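Local structure of succinylglutamate desuccinylase (2BCO) at residues R264-L269 and A324-E329; T285-G290 and E308-P313; L195-S200 and Y260-T265; P170-P175 and S207-S212. The protein probably hydrolyses N-succinyl-L-glutamate to succinate and L-glutamate with one bound zinc ion, the last step of arginine degradation by the AST pathway. All coordinates share one frame; numbering follows the deposited sequence.

In the fold
Interactions 1 and 2 lie in the AstE/AspA barrel-sandwich hybrid domain, with centres about 9 Å apart. Along the chain, interaction 2 is nested in the loop that interaction 1 closes. Strand 322-335 runs between strands 258-267 and 309-311, so both contacts reach the same sheet. Interaction 3 shares Arg-264 and Thr-265 with interaction 1, centres about 8 Å apart, and ties strand 258-267 to the catalytic domain. Interaction 4 lies within the catalytic domain, about 14 Å from interaction 3 between centres, and touches it through Lys-171. Its segments alternate with those of interaction 3. Together the contacts lead from the catalytic domain into the hybrid domain.

Interaction 1: residues R264-L269 and A324-E329; sequences RTIVRL and ALMVCE
Arg-264 and Met-326, a selenomethionine, form an antiparallel hydrogen-bonded pair between strands 258-267 and 322-335. Met-326 N donates to Arg-264 O at 2.9 Å. The return bond, from Arg-264 N to Met-326 O, is longer at 3.2 Å. Ile-266 and Ala-324 form the next pair of this kind, and Ile-266 N reaches Ala-324 O at 2.9 Å. Thr-265 and Leu-325 lie between them as a non-hydrogen-bonded pair.

The apolar contacts lie mainly on the face that carries Arg-264, Ile-266, Ala-324 and Met-326. The side chains of Arg-264 and Met-326 run side by side in the same direction, with Arg-264 CG 3.8 Å from Met-326 CB. Met-326 CG lies over the centre of one guanidinium face of Arg-264. Bends at chi2 (-63°) and chi3 (-89°) then bring Met-326 CE within 3.9 Å of Arg-264 NH2. Ile-266 CG1 packs on Met-326 CG at 4.1 Å, and Ile-266 CB meets Ala-324 CB. On the other face, Leu-325 CD1 approaches Thr-265 OG1 at 3.9 Å.

The charged end of Arg-264 has its polar partner outside this pair of segments: NE makes a salt bridge to Glu-308. The backbone bonds fix the register, while Met-326 offers Arg-264 an apolar surface. The guanidinium is thus packed on one face by Met-326 and held through NE by a carboxylate, which limits how it can turn.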
loop_
_atom_site.group_PDB
_atom_site.type_symbol
_atom_site.label_atom_id
_atom_site.label_comp_id
_atom_site.label_asym_id
_atom_site.label_seq_id
_atom_site.Cartn_x
_atom_site.Cartn_y
_atom_site.Cartn_z
ATOM N N ARG A 264 10.978 -17.878 -5.163
ATOM C CA ARG A 264 12.290 -17.388 -5.552
ATOM C C ARG A 264 12.196 -16.034 -6.233
ATOM O O ARG A 264 11.138 -15.636 -6.728
ATOM C CB ARG A 264 13.011 -18.403 -6.446
ATOM C CG ARG A 264 12.267 -18.833 -7.689
ATOM C CD ARG A 264 12.761 -20.208 -8.127
ATOM N NE ARG A 264 12.124 -20.662 -9.359
ATOM C CZ ARG A 264 12.420 -20.197 -10.566
ATOM N NH1 ARG A 264 13.350 -19.263 -10.710
ATOM N NH2 ARG A 264 11.778 -20.656 -11.629
ATOM N N THR A 265 13.315 -15.319 -6.230
ATOM C CA THR A 265 13.388 -13.997 -6.828
ATOM C C THR A 265 14.219 -14.062 -8.111
ATOM O O THR A 265 15.322 -14.603 -8.114
ATOM C CB THR A 265 14.008 -12.989 -5.823
ATOM O OG1 THR A 265 13.992 -11.668 -6.382
ATOM C CG2 THR A 265 15.435 -13.379 -5.495
ATOM N N ILE A 266 13.675 -13.523 -9.200
ATOM C CA ILE A 266 14.350 -13.524 -10.496
ATOM C C ILE A 266 15.181 -12.254 -10.699
ATOM O O ILE A 266 14.664 -11.143 -10.594
ATOM C CB ILE A 266 13.323 -13.628 -11.657
ATOM C CG1 ILE A 266 12.432 -14.859 -11.466
ATOM C CG2 ILE A 266 14.048 -13.683 -12.995
ATOM C CD1 ILE A 266 13.189 -16.169 -11.364
ATOM N N VAL A 267 16.463 -12.423 -11.004
ATOM C CA VAL A 267 17.352 -11.285 -11.221
ATOM C C VAL A 267 17.947 -11.287 -12.633
ATOM O O VAL A 267 18.488 -12.297 -13.080
ATOM C CB VAL A 267 18.519 -11.291 -10.209
ATOM C CG1 VAL A 267 19.351 -10.026 -10.369
ATOM C CG2 VAL A 267 17.983 -11.417 -8.788
ATOM N N ARG A 268 17.847 -10.153 -13.324
ATOM C CA ARG A 268 18.382 -10.023 -14.683
ATOM C C ARG A 268 19.911 -10.013 -14.681
ATOM O O ARG A 268 20.542 -9.112 -14.123
ATOM C CB ARG A 268 17.862 -8.740 -15.340
ATOM C CG ARG A 268 18.341 -8.519 -16.773
ATOM C CD ARG A 268 17.683 -7.285 -17.367
ATOM N NE ARG A 268 17.999 -7.074 -18.780
ATOM C CZ ARG A 268 17.370 -6.193 -19.559
ATOM N NH1 ARG A 268 16.390 -5.442 -19.064
ATOM N NH2 ARG A 268 17.711 -6.058 -20.835
ATOM N N LEU A 269 20.496 -11.024 -15.319
ATOM C CA LEU A 269 21.944 -11.167 -15.397
ATOM C C LEU A 269 22.560 -10.629 -16.686
ATOM O O LEU A 269 23.659 -10.075 -16.663
ATOM C CB LEU A 269 22.334 -12.640 -15.235
ATOM C CG LEU A 269 22.867 -13.102 -13.877
ATOM C CD1 LEU A 269 24.247 -12.494 -13.643
ATOM C CD2 LEU A 269 21.898 -12.711 -12.767
ATOM N N ALA A 324 11.353 -10.232 -11.512
ATOM C CA ALA A 324 10.103 -10.881 -11.124
ATOM C C ALA A 324 10.173 -11.636 -9.802
ATOM O O ALA A 324 11.245 -11.907 -9.258
ATOM C CB ALA A 324 9.650 -11.839 -12.233
ATOM N N LEU A 325 8.993 -11.977 -9.303
ATOM C CA LEU A 325 8.847 -12.719 -8.066
ATOM C C LEU A 325 8.110 -13.993 -8.429
ATOM O O LEU A 325 7.195 -13.971 -9.241
ATOM C CB LEU A 325 8.016 -11.909 -7.071
ATOM C CG LEU A 325 8.605 -11.516 -5.710
ATOM C CD1 LEU A 325 10.124 -11.469 -5.745
ATOM C CD2 LEU A 325 8.037 -10.157 -5.318
HETATM N N MSE A 326 8.542 -15.114 -7.875
HETATM C CA MSE A 326 7.863 -16.379 -8.112
HETATM C C MSE A 326 7.316 -16.703 -6.732
HETATM O O MSE A 326 8.066 -16.786 -5.763
HETATM C CB MSE A 326 8.846 -17.460 -8.564
HETATM C CG MSE A 326 9.501 -17.203 -9.911
HETATM SE SE MSE A 326 8.226 -17.159 -11.350
HETATM C CE MSE A 326 8.220 -19.047 -11.797
ATOM N N VAL A 327 6.006 -16.859 -6.641
ATOM C CA VAL A 327 5.377 -17.132 -5.361
ATOM C C VAL A 327 4.539 -18.395 -5.375
ATOM O O VAL A 327 4.257 -18.953 -6.437
ATOM C CB VAL A 327 4.488 -15.956 -4.953
ATOM C CG1 VAL A 327 5.305 -14.671 -4.990
ATOM C CG2 VAL A 327 3.297 -15.853 -5.899
ATOM N N CYS A 328 4.146 -18.836 -4.186
ATOM C CA CYS A 328 3.330 -20.029 -4.036
ATOM C C CYS A 328 2.627 -19.970 -2.694
ATOM O O CYS A 328 3.147 -19.381 -1.742
ATOM C CB CYS A 328 4.201 -21.287 -4.104
ATOM S SG CYS A 328 5.496 -21.387 -2.836
ATOM N N GLU A 329 1.445 -20.564 -2.616
ATOM C CA GLU A 329 0.703 -20.573 -1.361
ATOM C C GLU A 329 1.590 -21.158 -0.267
ATOM O O GLU A 329 2.465 -21.991 -0.528
ATOM C CB GLU A 329 -0.568 -21.420 -1.475
ATOM C CG GLU A 329 -1.579 -20.909 -2.481
ATOM C CD GLU A 329 -2.970 -21.480 -2.249
ATOM O OE1 GLU A 329 -3.851 -21.273 -3.110
ATOM O OE2 GLU A 329 -3.181 -22.128 -1.202
#

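Interaction 2: residues T285-G290 and E308-P313; sequences TSFVHG and EAIVFP
Phe-287 and Ile-310 make the tight part of this contact. Ile-310 CB lies at the edge of the phenyl ring, in its plane, 3.7 Å from CE1. Ile-310 CG2 is equally near to CE1. With CG1 anti to the backbone N (chi1 -170°), Ile-310 leaves CG2 to pack against both Phe-287 and Thr-285. Phe-293 stacks on the Phe-287 ring, and Ala-303 also touches it.

Two backbone bonds tie the strands next to this packing. Ile-310 N donates to Thr-285 O at 2.9 Å. Phe-287 N donates to Glu-308 O at 3.1 Å. Between these bonds, Ser-286 and Ala-309 come within 3.9 Å of each other, CA to CA. At this close crossing Ser-286 CB meets Glu-308 O at 3.6 Å, and Ser-286 CA makes a CA-H...O contact to the same oxygen. The buried Glu-308 side chain accepts from Lys-304 N through OE1.

The outer side is looser. Thr-285 N to Ile-310 O is a weak bond of 3.4 Å. Ser-286 is exposed. The hydroxyl of Thr-285 bonds to Glu-282 O.

This is a short antiparallel pairing of strands 285-286 and 309-311. Strand 309-311 is also paired with strand 322-335, so the contact extends the beta structure of the AstE/AspA barrel-sandwich hybrid domain.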
loop_
_atom_site.group_PDB
_atom_site.type_symbol
_atom_site.label_atom_id
_atom_site.label_comp_id
_atom_site.label_asym_id
_atom_site.label_seq_id
_atom_site.Cartn_x
_atom_site.Cartn_y
_atom_site.Cartn_z
ATOM N N THR A 285 0.187 -15.308 -12.425
ATOM C CA THR A 285 -0.044 -16.220 -13.536
ATOM C C THR A 285 0.800 -17.439 -13.169
ATOM O O THR A 285 2.016 -17.332 -12.996
ATOM C CB THR A 285 0.432 -15.626 -14.888
ATOM O OG1 THR A 285 -0.459 -14.577 -15.285
ATOM C CG2 THR A 285 0.459 -16.694 -15.971
ATOM N N SER A 286 0.153 -18.592 -13.042
ATOM C CA SER A 286 0.849 -19.814 -12.652
ATOM C C SER A 286 1.499 -20.572 -13.795
ATOM O O SER A 286 1.220 -20.327 -14.967
ATOM C CB SER A 286 -0.109 -20.747 -11.904
ATOM O OG SER A 286 -1.193 -21.135 -12.728
ATOM N N PHE A 287 2.374 -21.503 -13.434
ATOM C CA PHE A 287 3.074 -22.322 -14.410
ATOM C C PHE A 287 3.115 -23.749 -13.896
ATOM O O PHE A 287 2.829 -24.002 -12.729
ATOM C CB PHE A 287 4.510 -21.823 -14.621
ATOM C CG PHE A 287 4.598 -20.399 -15.111
ATOM C CD1 PHE A 287 4.844 -19.352 -14.223
ATOM C CD2 PHE A 287 4.419 -20.098 -16.465
ATOM C CE1 PHE A 287 4.912 -18.024 -14.676
ATOM C CE2 PHE A 287 4.483 -18.774 -16.930
ATOM C CZ PHE A 287 4.729 -17.740 -16.033
ATOM N N VAL A 288 3.460 -24.681 -14.774
ATOM C CA VAL A 288 3.563 -26.080 -14.393
ATOM C C VAL A 288 5.048 -26.343 -14.226
ATOM O O VAL A 288 5.860 -25.626 -14.801
ATOM C CB VAL A 288 2.976 -26.999 -15.482
ATOM C CG1 VAL A 288 3.231 -28.450 -15.131
ATOM C CG2 VAL A 288 1.474 -26.751 -15.610
ATOM N N HIS A 289 5.409 -27.348 -13.437
ATOM C CA HIS A 289 6.818 -27.642 -13.224
ATOM C C HIS A 289 7.583 -27.830 -14.531
ATOM O O HIS A 289 7.143 -28.550 -15.427
ATOM C CB HIS A 289 6.992 -28.885 -12.335
ATOM C CG HIS A 289 6.492 -30.158 -12.947
ATOM N ND1 HIS A 289 5.181 -30.335 -13.340
ATOM C CD2 HIS A 289 7.122 -31.330 -13.202
ATOM C CE1 HIS A 289 5.026 -31.560 -13.809
ATOM N NE2 HIS A 289 6.189 -32.185 -13.735
ATOM N N GLY A 290 8.724 -27.153 -14.634
ATOM C CA GLY A 290 9.555 -27.265 -15.818
ATOM C C GLY A 290 9.102 -26.455 -17.015
ATOM O O GLY A 290 9.713 -26.537 -18.082
ATOM N N GLU A 308 4.143 -22.639 -8.478
ATOM C CA GLU A 308 4.674 -21.287 -8.599
ATOM C C GLU A 308 3.841 -20.406 -9.522
ATOM O O GLU A 308 3.227 -20.877 -10.484
ATOM C CB GLU A 308 6.118 -21.302 -9.114
ATOM C CG GLU A 308 7.157 -21.809 -8.129
ATOM C CD GLU A 308 8.571 -21.560 -8.616
ATOM O OE1 GLU A 308 8.873 -21.938 -9.763
ATOM O OE2 GLU A 308 9.386 -20.983 -7.865
ATOM N N ALA A 309 3.822 -19.118 -9.208
ATOM C CA ALA A 309 3.100 -18.137 -10.001
ATOM C C ALA A 309 4.020 -16.940 -10.072
ATOM O O ALA A 309 4.806 -16.705 -9.163
ATOM C CB ALA A 309 1.782 -17.762 -9.325
ATOM N N ILE A 310 3.934 -16.179 -11.151
ATOM C CA ILE A 310 4.791 -15.020 -11.283
ATOM C C ILE A 310 4.058 -13.762 -10.835
ATOM O O ILE A 310 2.873 -13.604 -11.111
ATOM C CB ILE A 310 5.284 -14.882 -12.744
ATOM C CG1 ILE A 310 6.378 -13.821 -12.824
ATOM C CG2 ILE A 310 4.123 -14.542 -13.670
ATOM C CD1 ILE A 310 7.219 -13.945 -14.077
ATOM N N VAL A 311 4.764 -12.878 -10.130
ATOM C CA VAL A 311 4.185 -11.623 -9.640
ATOM C C VAL A 311 5.117 -10.436 -9.924
ATOM O O VAL A 311 6.332 -10.543 -9.758
ATOM C CB VAL A 311 3.927 -11.694 -8.107
ATOM C CG1 VAL A 311 3.372 -10.381 -7.611
ATOM C CG2 VAL A 311 2.958 -12.812 -7.787
ATOM N N PHE A 312 4.552 -9.306 -10.346
ATOM C CA PHE A 312 5.357 -8.108 -10.636
ATOM C C PHE A 312 6.429 -8.355 -11.699
ATOM O O PHE A 312 7.618 -8.189 -11.440
ATOM C CB PHE A 312 6.060 -7.597 -9.365
ATOM C CG PHE A 312 5.134 -7.312 -8.215
ATOM C CD1 PHE A 312 5.443 -7.756 -6.934
ATOM C CD2 PHE A 312 3.953 -6.598 -8.407
ATOM C CE1 PHE A 312 4.595 -7.480 -5.851
ATOM C CE2 PHE A 312 3.096 -6.314 -7.336
ATOM C CZ PHE A 312 3.412 -6.759 -6.057
ATOM N N PRO A 313 6.031 -8.769 -12.908
ATOM C CA PRO A 313 7.048 -9.004 -13.941
ATOM C C PRO A 313 7.453 -7.676 -14.577
ATOM O O PRO A 313 6.611 -6.808 -14.782
ATOM C CB PRO A 313 6.329 -9.897 -14.956
ATOM C CG PRO A 313 5.134 -10.434 -14.207
ATOM C CD PRO A 313 4.723 -9.288 -13.331
#

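Interaction 3: residues L195-S200 and Y260-T265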
loop_
_atom_site.group_PDB
_atom_site.type_symbol
_atom_site.label_atom_id
_atom_site.label_comp_id
_atom_site.label_asym_id
_atom_site.label_seq_id
_atom_site.Cartn_x
_atom_site.Cartn_y
_atom_site.Cartn_z
ATOM N N LEU A 195 3.753 -12.349 1.505
ATOM C CA LEU A 195 4.677 -12.054 2.589
ATOM C C LEU A 195 6.072 -11.902 1.984
ATOM O O LEU A 195 6.662 -12.884 1.549
ATOM C CB LEU A 195 4.680 -13.201 3.599
ATOM C CG LEU A 195 3.325 -13.601 4.176
ATOM C CD1 LEU A 195 3.500 -14.799 5.078
ATOM C CD2 LEU A 195 2.708 -12.442 4.934
ATOM N N SER A 196 6.599 -10.684 1.938
ATOM C CA SER A 196 7.930 -10.479 1.365
ATOM C C SER A 196 9.000 -11.238 2.148
ATOM O O SER A 196 8.868 -11.426 3.354
ATOM C CB SER A 196 8.293 -8.994 1.355
ATOM O OG SER A 196 7.493 -8.273 0.439
ATOM N N ASN A 197 10.053 -11.671 1.460
ATOM C CA ASN A 197 11.150 -12.378 2.118
ATOM C C ASN A 197 12.421 -11.548 1.991
ATOM O O ASN A 197 13.494 -11.999 2.370
ATOM C CB ASN A 197 11.366 -13.776 1.505
ATOM C CG ASN A 197 12.070 -13.725 0.151
ATOM O OD1 ASN A 197 11.916 -12.763 -0.603
ATOM N ND2 ASN A 197 12.825 -14.771 -0.170
ATOM N N SER A 198 12.301 -10.330 1.474
ATOM C CA SER A 198 13.471 -9.471 1.304
ATOM C C SER A 198 13.181 -7.977 1.536
ATOM O O SER A 198 12.161 -7.458 1.090
ATOM C CB SER A 198 14.045 -9.679 -0.102
ATOM O OG SER A 198 15.259 -8.973 -0.271
ATOM N N PRO A 199 14.082 -7.270 2.249
ATOM C CA PRO A 199 13.913 -5.838 2.530
ATOM C C PRO A 199 13.691 -5.074 1.235
ATOM O O PRO A 199 14.330 -5.363 0.227
ATOM C CB PRO A 199 15.222 -5.466 3.219
ATOM C CG PRO A 199 15.574 -6.739 3.947
ATOM C CD PRO A 199 15.308 -7.784 2.889
ATOM N N SER A 200 12.796 -4.093 1.260
ATOM C CA SER A 200 12.487 -3.359 0.039
ATOM C C SER A 200 12.856 -1.872 0.074
ATOM O O SER A 200 13.719 -1.450 0.838
ATOM C CB SER A 200 10.994 -3.532 -0.273
ATOM O OG SER A 200 10.705 -3.204 -1.614
ATOM N N TYR A 260 0.680 -16.147 0.560
ATOM C CA TYR A 260 1.731 -16.526 -0.379
ATOM C C TYR A 260 3.091 -16.232 0.235
ATOM O O TYR A 260 3.201 -15.414 1.136
ATOM C CB TYR A 260 1.610 -15.730 -1.684
ATOM C CG TYR A 260 0.481 -16.150 -2.602
ATOM C CD1 TYR A 260 0.616 -17.250 -3.452
ATOM C CD2 TYR A 260 -0.719 -15.451 -2.622
ATOM C CE1 TYR A 260 -0.424 -17.643 -4.301
ATOM C CE2 TYR A 260 -1.763 -15.834 -3.468
ATOM C CZ TYR A 260 -1.610 -16.928 -4.302
ATOM O OH TYR A 260 -2.640 -17.301 -5.139
ATOM N N ARG A 261 4.117 -16.920 -0.248
ATOM C CA ARG A 261 5.485 -16.699 0.207
ATOM C C ARG A 261 6.301 -16.625 -1.072
ATOM O O ARG A 261 5.848 -17.078 -2.123
ATOM C CB ARG A 261 5.991 -17.855 1.088
ATOM C CG ARG A 261 6.310 -19.160 0.357
ATOM C CD ARG A 261 6.921 -20.193 1.319
ATOM N NE ARG A 261 7.069 -21.525 0.727
ATOM C CZ ARG A 261 7.991 -21.858 -0.169
ATOM N NH1 ARG A 261 8.871 -20.964 -0.592
ATOM N NH2 ARG A 261 8.029 -23.095 -0.650
ATOM N N VAL A 262 7.498 -16.063 -0.997
ATOM C CA VAL A 262 8.326 -15.961 -2.189
ATOM C C VAL A 262 9.114 -17.245 -2.478
ATOM O O VAL A 262 10.057 -17.578 -1.763
ATOM C CB VAL A 262 9.301 -14.775 -2.067
ATOM C CG1 VAL A 262 10.198 -14.701 -3.300
ATOM C CG2 VAL A 262 8.510 -13.485 -1.883
ATOM N N SER A 263 8.712 -17.969 -3.519
ATOM C CA SER A 263 9.403 -19.198 -3.901
ATOM C C SER A 263 10.830 -18.819 -4.237
ATOM O O SER A 263 11.775 -19.367 -3.678
ATOM C CB SER A 263 8.740 -19.840 -5.122
ATOM O OG SER A 263 7.384 -20.154 -4.857
ATOM N N ARG A 264 10.978 -17.878 -5.163
ATOM C CA ARG A 264 12.290 -17.388 -5.552
ATOM C C ARG A 264 12.196 -16.034 -6.233
ATOM O O ARG A 264 11.138 -15.636 -6.728
ATOM C CB ARG A 264 13.011 -18.403 -6.446
ATOM C CG ARG A 264 12.267 -18.833 -7.689
ATOM C CD ARG A 264 12.761 -20.208 -8.127
ATOM N NE ARG A 264 12.124 -20.662 -9.359
ATOM C CZ ARG A 264 12.420 -20.197 -10.566
ATOM N NH1 ARG A 264 13.350 -19.263 -10.710
ATOM N NH2 ARG A 264 11.778 -20.656 -11.629
ATOM N N THR A 265 13.315 -15.319 -6.230
ATOM C CA THR A 265 13.388 -13.997 -6.828
ATOM C C THR A 265 14.219 -14.062 -8.111
ATOM O O THR A 265 15.322 -14.603 -8.114
ATOM C CB THR A 265 14.008 -12.989 -5.823
ATOM O OG1 THR A 265 13.992 -11.668 -6.382
ATOM C CG2 THR A 265 15.435 -13.379 -5.495
HETATM O O HOH W 1 8.315 -15.101 1.489
#
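Asn-197 and Val-262 meet at about a right angle. The Asn-197 amide comes up against the branched end of Val-262. Its OD1 is 3.6 Å from Val-262 CB and 3.7 Å from CG2. CG of the amide also lies 3.7 Å from Val-262 CB. Asn-197 reaches this position with CG between its backbone N and carbonyl carbon (chi1 76°). Val-262 presents CB and both methyl groups, and CG2 also approaches Leu-195 O.

Leu-195 sets its side chain against a single carbonyl: CG lies 3.5 Å from Tyr-260 O. The same oxygen accepts a hydrogen bond from Leu-195 N at 3.1 Å. The N-H points well at the oxygen (166°), but the donor stands above the carbonyl plane. A water spans the next step. It donates to Leu-195 O and accepts from Val-262 N, 2.8 Å from each, so two backbone polar groups are satisfied without direct pairing.

The Tyr-260 ring leads away from the contact, and its hydroxyl bonds to His-163 NE2. Tyr-341 of strand 338-341 packs on Leu-195, Asn-197 and Arg-261.

Past Val-262 the chain turns a corner. Ser-263 and Arg-264 both face Met-326, a classic beta bulge. The contact joins the end of catalytic-domain strand 192-195 to strand 258-267 at this bulged strand of the hybrid domain.

Interaction 4: residues P170-P175 and S207-S212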
loop_
_atom_site.group_PDB
_atom_site.type_symbol
_atom_site.label_atom_id
_atom_site.label_comp_id
_atom_site.label_asym_id
_atom_site.label_seq_id
_atom_site.Cartn_x
_atom_site.Cartn_y
_atom_site.Cartn_z
ATOM N N PRO A 170 5.736 -6.224 4.114
ATOM C CA PRO A 170 7.186 -5.988 4.129
ATOM C C PRO A 170 7.972 -6.944 5.015
ATOM O O PRO A 170 7.442 -7.498 5.978
ATOM C CB PRO A 170 7.305 -4.546 4.626
ATOM C CG PRO A 170 6.001 -3.942 4.266
ATOM C CD PRO A 170 5.035 -5.042 4.636
ATOM N N LYS A 171 9.246 -7.100 4.669
ATOM C CA LYS A 171 10.174 -7.953 5.389
ATOM C C LYS A 171 11.024 -7.118 6.330
ATOM O O LYS A 171 11.764 -6.239 5.891
ATOM C CB LYS A 171 11.095 -8.689 4.410
ATOM C CG LYS A 171 12.107 -9.601 5.078
ATOM C CD LYS A 171 11.404 -10.695 5.859
ATOM C CE LYS A 171 12.385 -11.718 6.380
ATOM N NZ LYS A 171 11.661 -12.841 7.047
ATOM N N THR A 172 10.908 -7.401 7.623
ATOM C CA THR A 172 11.667 -6.701 8.654
ATOM C C THR A 172 11.794 -7.637 9.848
ATOM O O THR A 172 11.009 -8.577 9.985
ATOM C CB THR A 172 10.955 -5.403 9.088
ATOM O OG1 THR A 172 11.622 -4.853 10.226
ATOM C CG2 THR A 172 9.497 -5.674 9.448
ATOM N N ARG A 173 12.785 -7.398 10.699
ATOM C CA ARG A 173 12.996 -8.230 11.882
ATOM C C ARG A 173 11.920 -7.919 12.925
ATOM O O ARG A 173 11.686 -8.696 13.850
ATOM C CB ARG A 173 14.383 -7.961 12.471
ATOM C CG ARG A 173 14.533 -6.577 13.093
ATOM C CD ARG A 173 16.001 -6.275 13.382
ATOM N NE ARG A 173 16.280 -4.847 13.247
ATOM C CZ ARG A 173 16.102 -3.961 14.215
ATOM N NH1 ARG A 173 15.653 -4.354 15.397
ATOM N NH2 ARG A 173 16.359 -2.680 14.000
ATOM N N HIS A 174 11.271 -6.768 12.776
ATOM C CA HIS A 174 10.212 -6.366 13.694
ATOM C C HIS A 174 8.940 -7.177 13.411
ATOM O O HIS A 174 8.681 -7.567 12.268
ATOM C CB HIS A 174 9.886 -4.880 13.523
ATOM C CG HIS A 174 11.027 -3.963 13.834
ATOM N ND1 HIS A 174 11.556 -3.832 15.101
ATOM C CD2 HIS A 174 11.739 -3.131 13.040
ATOM C CE1 HIS A 174 12.546 -2.961 15.071
ATOM N NE2 HIS A 174 12.681 -2.518 13.833
ATOM N N PRO A 175 8.151 -7.467 14.457
ATOM C CA PRO A 175 6.906 -8.228 14.288
ATOM C C PRO A 175 5.820 -7.285 13.754
ATOM O O PRO A 175 5.172 -6.582 14.520
ATOM C CB PRO A 175 6.608 -8.722 15.705
ATOM C CG PRO A 175 7.139 -7.595 16.565
ATOM C CD PRO A 175 8.467 -7.273 15.886
ATOM N N SER A 207 8.043 2.172 6.865
ATOM C CA SER A 207 7.347 2.290 8.137
ATOM C C SER A 207 7.533 1.036 8.975
ATOM O O SER A 207 7.710 1.117 10.179
ATOM C CB SER A 207 5.852 2.538 7.905
ATOM O OG SER A 207 5.623 3.881 7.519
ATOM N N ALA A 208 7.486 -0.125 8.330
ATOM C CA ALA A 208 7.657 -1.387 9.032
ATOM C C ALA A 208 9.079 -1.521 9.578
ATOM O O ALA A 208 9.279 -1.865 10.746
ATOM C CB ALA A 208 7.349 -2.548 8.098
ATOM N N GLU A 209 10.063 -1.238 8.731
ATOM C CA GLU A 209 11.464 -1.348 9.122
ATOM C C GLU A 209 11.920 -0.320 10.132
ATOM O O GLU A 209 12.692 -0.639 11.029
ATOM C CB GLU A 209 12.377 -1.261 7.893
ATOM C CG GLU A 209 13.887 -1.177 8.201
ATOM C CD GLU A 209 14.397 -2.340 9.048
ATOM O OE1 GLU A 209 14.027 -3.493 8.758
ATOM O OE2 GLU A 209 15.177 -2.103 9.996
ATOM N N ASN A 210 11.443 0.909 10.005
ATOM C CA ASN A 210 11.888 1.961 10.904
ATOM C C ASN A 210 10.982 2.329 12.054
ATOM O O ASN A 210 11.392 3.078 12.937
ATOM C CB ASN A 210 12.201 3.209 10.088
ATOM C CG ASN A 210 13.426 3.031 9.230
ATOM O OD1 ASN A 210 14.533 2.932 9.746
ATOM N ND2 ASN A 210 13.239 2.969 7.921
ATOM N N TYR A 211 9.755 1.824 12.063
ATOM C CA TYR A 211 8.853 2.166 13.154
ATOM C C TYR A 211 7.995 1.000 13.619
ATOM O O TYR A 211 7.073 1.178 14.406
ATOM C CB TYR A 211 7.978 3.350 12.737
ATOM C CG TYR A 211 8.786 4.605 12.498
ATOM C CD1 TYR A 211 9.170 5.420 13.561
ATOM C CD2 TYR A 211 9.216 4.954 11.218
ATOM C CE1 TYR A 211 9.965 6.561 13.360
ATOM C CE2 TYR A 211 10.015 6.093 11.004
ATOM C CZ TYR A 211 10.383 6.889 12.082
ATOM O OH TYR A 211 11.153 8.013 11.887
ATOM N N SER A 212 8.325 -0.193 13.139
ATOM C CA SER A 212 7.603 -1.407 13.512
ATOM C C SER A 212 6.101 -1.288 13.293
ATOM O O SER A 212 5.318 -1.827 14.072
ATOM C CB SER A 212 7.863 -1.742 14.987
ATOM O OG SER A 212 9.252 -1.855 15.240
HETATM O O HOH W 2 13.810 -4.564 6.465
HETATM O O HOH W 3 6.084 -4.158 16.422
#
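His-174 lays one face of its ring over the hydroxyl of Ser-212, which stands toward the rim with OG 3.0 Å from ND1. The ring edge faces the backbone of Glu-209. CD2 lies 3.3 Å from Glu-209 O, close to the ring plane. Having CG beside the backbone N (chi1 -62°) directs the imidazole to this backbone.

Thr-172 carries the clear direct hydrogen bond. Its OG1 donates to Glu-209 OE1 at 3.1 Å, meeting the carboxylate from above its plane. The same OG1 accepts from His-174 N at 3.2 Å, which makes an ST turn. Thr-172 thus links the bend of the loop to the helix. Glu-209 brings its carboxylate back by a bend at chi2 (57°). Water 2 donates to both Glu-209 OE1 and Lys-171 O. Arg-173 NH2 stays 4.2 Å from Glu-209 OE2, beyond a salt bridge, though its positive charge may still help to keep the carboxylate ionised.

Ala-208 CB fits against Pro-170 CB, 4.0 Å away, and against Thr-172 CG2. Pro-170 also touches Ser-204 and Trp-205. The loop between strand 165-169 and helix 179-188 therefore packs along helix 203-211, whose Ser-207 and Tyr-211 touch helix 125-141.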